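Local coordinates for protein NAD-dependent L-serine dehydrogenase (PDB 3OBB) that oxidises L-serine and methyl-L-serine with NAD(+), has low activity toward beta-hydroxyisobutyrate, and works as a homotetramer, at residues G239-A243 and Q244-K248; R275-K279 and Q280-E284. All blocks are in the same frame, centred on the assembly; numbering follows the deposited sequence.

Contact 1 of 2, residues G239-A243 and Q244-K248; sequences GGFMA and QLMAK. With ACT (acetate ion), chain D.
Phe-241 and Met-242 pack against Leu-245 and Met-246 across the N-cap of helix 243-260. Met-242 is the N-cap residue. Both methionines are built as selenomethionine. Phe-241 CE2 comes to 3.6 Å from Leu-245 CB, oblique to the ring. Phe-241 CE1 also lies 3.9 Å from Met-246 CB. The Phe-241 ring is swung over the first helical turn because its CG lies anti to the backbone N (chi1 172°). Met-242 turns the other way. Its bent chain brings CE to 3.5 Å from Gln-244 OE1, and these two side chains run side by side in the same direction. The backbone holds this corner: Met-246 N donates to Met-242 O at 3.0 Å in a nearly straight bond (168°) in the carbonyl plane. Ala-247 N also donates to Ala-243 O, a shorter but less straight bond with the donor tilted from the carbonyl plane. Farther out, Phe-287 meets the Phe-241 ring edge-to-face, and Asp-286 OD1 accepts from Phe-241 N. Lys-248, a residue that binds NAD(+), lies on this first stretch of helix. Before the cap, Gly-239 and Gly-240 both have positive phi. Gly-240 N donates to an acetate, probably from the crystallisation liquor, at a doubtful, very short distance. At the edge of the Phe-241 ring, in its plane, the methyl CE of Met-246 stands 3.9 Å from CE1.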
loop_
_atom_site.group_PDB
_atom_site.type_symbol
_atom_site.label_atom_id
_atom_site.label_comp_id
_atom_site.label_asym_id
_atom_site.label_seq_id
_atom_site.Cartn_x
_atom_site.Cartn_y
_atom_site.Cartn_z
ATOM N N GLY A 239 21.891 14.231 -10.936
ATOM C CA GLY A 239 21.172 14.990 -11.955
ATOM C C GLY A 239 19.772 14.469 -12.162
ATOM O O GLY A 239 19.152 13.977 -11.215
ATOM N N GLY A 240 19.287 14.538 -13.405
ATOM C CA GLY A 240 17.933 14.100 -13.745
ATOM C C GLY A 240 16.826 14.907 -13.069
ATOM O O GLY A 240 16.796 16.113 -13.139
ATOM N N PHE A 241 15.912 14.238 -12.398
ATOM C CA PHE A 241 14.738 14.909 -11.866
ATOM C C PHE A 241 14.653 14.523 -10.397
ATOM O O PHE A 241 14.412 13.366 -10.066
ATOM C CB PHE A 241 13.513 14.458 -12.678
ATOM C CG PHE A 241 12.178 14.932 -12.128
ATOM C CD1 PHE A 241 11.217 14.020 -11.763
ATOM C CD2 PHE A 241 11.888 16.291 -12.001
ATOM C CE1 PHE A 241 9.925 14.461 -11.269
ATOM C CE2 PHE A 241 10.641 16.714 -11.527
ATOM C CZ PHE A 241 9.664 15.770 -11.156
HETATM N N MSE A 242 14.867 15.496 -9.519
HETATM C CA MSE A 242 15.075 15.224 -8.105
HETATM C C MSE A 242 13.904 14.481 -7.488
HETATM O O MSE A 242 12.742 14.797 -7.746
HETATM C CB MSE A 242 15.231 16.528 -7.323
HETATM C CG MSE A 242 16.322 17.448 -7.795
HETATM SE SE MSE A 242 16.737 18.825 -6.442
HETATM C CE MSE A 242 15.059 19.234 -5.659
ATOM N N ALA A 243 14.230 13.534 -6.624
ATOM C CA ALA A 243 13.239 12.812 -5.834
ATOM C C ALA A 243 12.337 13.771 -5.068
ATOM O O ALA A 243 11.136 13.510 -4.890
ATOM C CB ALA A 243 13.958 11.836 -4.848
ATOM N N GLN A 244 12.918 14.872 -4.587
ATOM C CA GLN A 244 12.154 15.841 -3.789
ATOM C C GLN A 244 11.055 16.474 -4.635
ATOM O O GLN A 244 9.927 16.652 -4.151
ATOM C CB GLN A 244 13.061 16.911 -3.189
ATOM C CG GLN A 244 12.335 17.888 -2.285
ATOM C CD GLN A 244 13.305 18.924 -1.682
ATOM O OE1 GLN A 244 14.426 19.104 -2.176
ATOM N NE2 GLN A 244 12.859 19.621 -0.642
ATOM N N LEU A 245 11.377 16.778 -5.896
ATOM C CA LEU A 245 10.399 17.291 -6.861
ATOM C C LEU A 245 9.313 16.268 -7.236
ATOM O O LEU A 245 8.118 16.620 -7.336
ATOM C CB LEU A 245 11.098 17.778 -8.130
ATOM C CG LEU A 245 11.976 19.026 -7.985
ATOM C CD1 LEU A 245 12.669 19.348 -9.324
ATOM C CD2 LEU A 245 11.159 20.219 -7.468
HETATM N N MSE A 246 9.714 15.015 -7.463
HETATM C CA MSE A 246 8.722 13.959 -7.614
HETATM C C MSE A 246 7.790 13.871 -6.378
HETATM O O MSE A 246 6.580 13.716 -6.534
HETATM C CB MSE A 246 9.395 12.610 -7.885
HETATM C CG MSE A 246 8.395 11.454 -8.008
HETATM SE SE MSE A 246 7.015 11.847 -9.369
HETATM C CE MSE A 246 8.041 11.038 -10.773
ATOM N N ALA A 247 8.344 13.974 -5.162
ATOM C CA ALA A 247 7.526 13.904 -3.926
ATOM C C ALA A 247 6.545 15.075 -3.867
ATOM O O ALA A 247 5.404 14.918 -3.436
ATOM C CB ALA A 247 8.411 13.917 -2.680
ATOM N N LYS A 248 6.996 16.248 -4.311
ATOM C CA LYS A 248 6.150 17.433 -4.392
ATOM C C LYS A 248 4.967 17.164 -5.330
ATOM O O LYS A 248 3.806 17.339 -4.945
ATOM C CB LYS A 248 6.972 18.631 -4.869
ATOM C CG LYS A 248 6.164 19.930 -5.169
ATOM C CD LYS A 248 6.011 20.221 -6.689
ATOM C CE LYS A 248 7.367 20.412 -7.448
ATOM N NZ LYS A 248 7.289 20.064 -8.937
HETATM C C ACT D . 20.817 15.481 -16.225
HETATM O O ACT D . 21.022 15.394 -14.997
HETATM O OXT ACT D . 21.812 15.242 -16.933
HETATM C CH3 ACT D . 19.491 15.841 -16.840
#

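Contact 2 of 2, residues R275-K279 and Q280-E284; sequences RLLLK and QGYAE
Residues Leu-277 to Tyr-282 form a Schellman motif that ends helix 265-279. Tyr-282 N donates back to Leu-277 O at 3.1 Å, and Gly-281 N donates to Leu-278 O at 3.0 Å. Gly-281 has a positive phi of 98°, which turns the chain out of the helix. The inner bond is bent at its acceptor, because Gly-281 N lies above the carbonyl plane and not on a lone pair. One last helical bond, Gln-280 N to Leu-276 O, precedes it. A water donates to Leu-278 O and accepts from Ala-283 N at 3.3 Å. It ties the outgoing chain to the same carbonyl that Gly-281 uses, so two donors hold that oxygen.

The side chains follow the turn. Leu-277 and Tyr-282 cross at about a right angle, with Leu-277 CD2 3.8 Å from Tyr-282 CD2. This is the apolar contact that usually accompanies a Schellman motif. With CG beside the backbone N (chi1 -73°), the end of Leu-277 comes back toward the loop, and its CD2 also comes near Gln-280 NE2. Helix 291-294 and the loop before it flank this side, through Val-289 and Leu-293. Leu-278 CD2 rests 4.0 Å from Ala-283 CB. Over the centre of the Tyr-282 ring, on one face, sits Gln-280 O, 4.3 Å above the plane.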
loop_
_atom_site.group_PDB
_atom_site.type_symbol
_atom_site.label_atom_id
_atom_site.label_comp_id
_atom_site.label_asym_id
_atom_site.label_seq_id
_atom_site.Cartn_x
_atom_site.Cartn_y
_atom_site.Cartn_z
ATOM N N ARG A 275 8.780 9.508 0.332
ATOM C CA ARG A 275 9.083 10.173 1.592
ATOM C C ARG A 275 10.159 9.434 2.391
ATOM O O ARG A 275 10.952 10.066 3.086
ATOM C CB ARG A 275 7.811 10.452 2.410
ATOM C CG ARG A 275 6.937 11.472 1.669
ATOM C CD ARG A 275 6.303 12.498 2.556
ATOM N NE ARG A 275 5.431 13.404 1.802
ATOM C CZ ARG A 275 4.129 13.577 2.021
ATOM N NH1 ARG A 275 3.510 12.912 2.982
ATOM N NH2 ARG A 275 3.439 14.428 1.270
ATOM N N LEU A 276 10.170 8.101 2.268
ATOM C CA LEU A 276 11.211 7.234 2.843
ATOM C C LEU A 276 12.563 7.585 2.243
ATOM O O LEU A 276 13.539 7.665 2.936
ATOM C CB LEU A 276 10.886 5.774 2.519
ATOM C CG LEU A 276 10.290 4.844 3.592
ATOM C CD1 LEU A 276 9.401 5.517 4.665
ATOM C CD2 LEU A 276 9.651 3.559 3.008
ATOM N N LEU A 277 12.600 7.822 0.940
ATOM C CA LEU A 277 13.832 8.236 0.271
ATOM C C LEU A 277 14.341 9.549 0.831
ATOM O O LEU A 277 15.552 9.726 0.965
ATOM C CB LEU A 277 13.629 8.357 -1.249
ATOM C CG LEU A 277 13.514 7.008 -1.966
ATOM C CD1 LEU A 277 13.155 7.253 -3.419
ATOM C CD2 LEU A 277 14.828 6.200 -1.813
ATOM N N LEU A 278 13.417 10.445 1.173
ATOM C CA LEU A 278 13.773 11.743 1.737
ATOM C C LEU A 278 14.391 11.593 3.122
ATOM O O LEU A 278 15.430 12.218 3.395
ATOM C CB LEU A 278 12.588 12.714 1.756
ATOM C CG LEU A 278 11.786 12.974 0.451
ATOM C CD1 LEU A 278 10.748 14.099 0.654
ATOM C CD2 LEU A 278 12.612 13.260 -0.805
ATOM N N LYS A 279 13.781 10.749 3.975
ATOM C CA LYS A 279 14.351 10.486 5.292
ATOM C C LYS A 279 15.790 9.997 5.119
ATOM O O LYS A 279 16.642 10.322 5.931
ATOM C CB LYS A 279 13.551 9.456 6.134
ATOM C CG LYS A 279 11.979 9.606 6.282
ATOM C CD LYS A 279 11.419 11.053 6.432
ATOM C CE LYS A 279 11.320 11.493 7.876
ATOM N NZ LYS A 279 11.666 12.954 8.000
ATOM N N GLN A 280 16.045 9.225 4.059
ATOM C CA GLN A 280 17.362 8.650 3.795
ATOM C C GLN A 280 18.415 9.617 3.218
ATOM O O GLN A 280 19.575 9.257 3.106
ATOM C CB GLN A 280 17.253 7.400 2.900
ATOM C CG GLN A 280 16.711 6.167 3.627
ATOM C CD GLN A 280 16.252 5.028 2.671
ATOM O OE1 GLN A 280 15.457 4.164 3.058
ATOM N NE2 GLN A 280 16.712 5.059 1.424
ATOM N N GLY A 281 18.026 10.836 2.884
ATOM C CA GLY A 281 18.976 11.825 2.410
ATOM C C GLY A 281 19.060 11.988 0.907
ATOM O O GLY A 281 19.992 12.659 0.405
ATOM N N TYR A 282 18.096 11.389 0.187
ATOM C CA TYR A 282 18.144 11.303 -1.287
ATOM C C TYR A 282 17.282 12.352 -2.017
ATOM O O TYR A 282 16.949 12.178 -3.181
ATOM C CB TYR A 282 17.735 9.895 -1.772
ATOM C CG TYR A 282 18.651 8.775 -1.320
ATOM C CD1 TYR A 282 20.039 8.882 -1.468
ATOM C CD2 TYR A 282 18.144 7.617 -0.746
ATOM C CE1 TYR A 282 20.908 7.884 -1.025
ATOM C CE2 TYR A 282 19.010 6.585 -0.315
ATOM C CZ TYR A 282 20.395 6.731 -0.461
ATOM O OH TYR A 282 21.286 5.734 -0.082
ATOM N N ALA A 283 16.890 13.405 -1.325
ATOM C CA ALA A 283 16.068 14.481 -1.905
ATOM C C ALA A 283 16.631 15.021 -3.222
ATOM O O ALA A 283 15.878 15.246 -4.168
ATOM C CB ALA A 283 15.893 15.628 -0.883
ATOM N N GLU A 284 17.946 15.178 -3.324
ATOM C CA GLU A 284 18.496 15.735 -4.552
ATOM C C GLU A 284 19.030 14.716 -5.553
ATOM O O GLU A 284 19.668 15.108 -6.531
ATOM C CB GLU A 284 19.595 16.767 -4.266
ATOM C CG GLU A 284 19.218 17.830 -3.250
ATOM C CD GLU A 284 19.621 19.225 -3.690
ATOM O OE1 GLU A 284 20.640 19.406 -4.419
ATOM O OE2 GLU A 284 18.894 20.146 -3.290
HETATM O O HOH W 1 16.653 14.110 1.839
#

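Overall arrangement
Contact 1 opens helix 243-260 and contact 2 closes helix 265-279, the next helix along the chain. Their centres are 10 Å apart, and both belong to the all-helical C-terminal part that follows the Rossmann-type NAD-binding domain. The start of one helix therefore lies beside the end of the other. They meet directly: Gln-244 N probably donates a hydrogen bond to Ala-283 O at 3.0 Å, and Ala-243 CB packs on Tyr-282 O. The loop of contact 2 thus supplies an acceptor for the first turn of contact 1. Contact 1 holds Lys-248, an NAD(+)-binding residue. Contact 2 lies farther from the chain centre, where Arg-275, Leu-276 and Lys-279 touch neighbouring subunits.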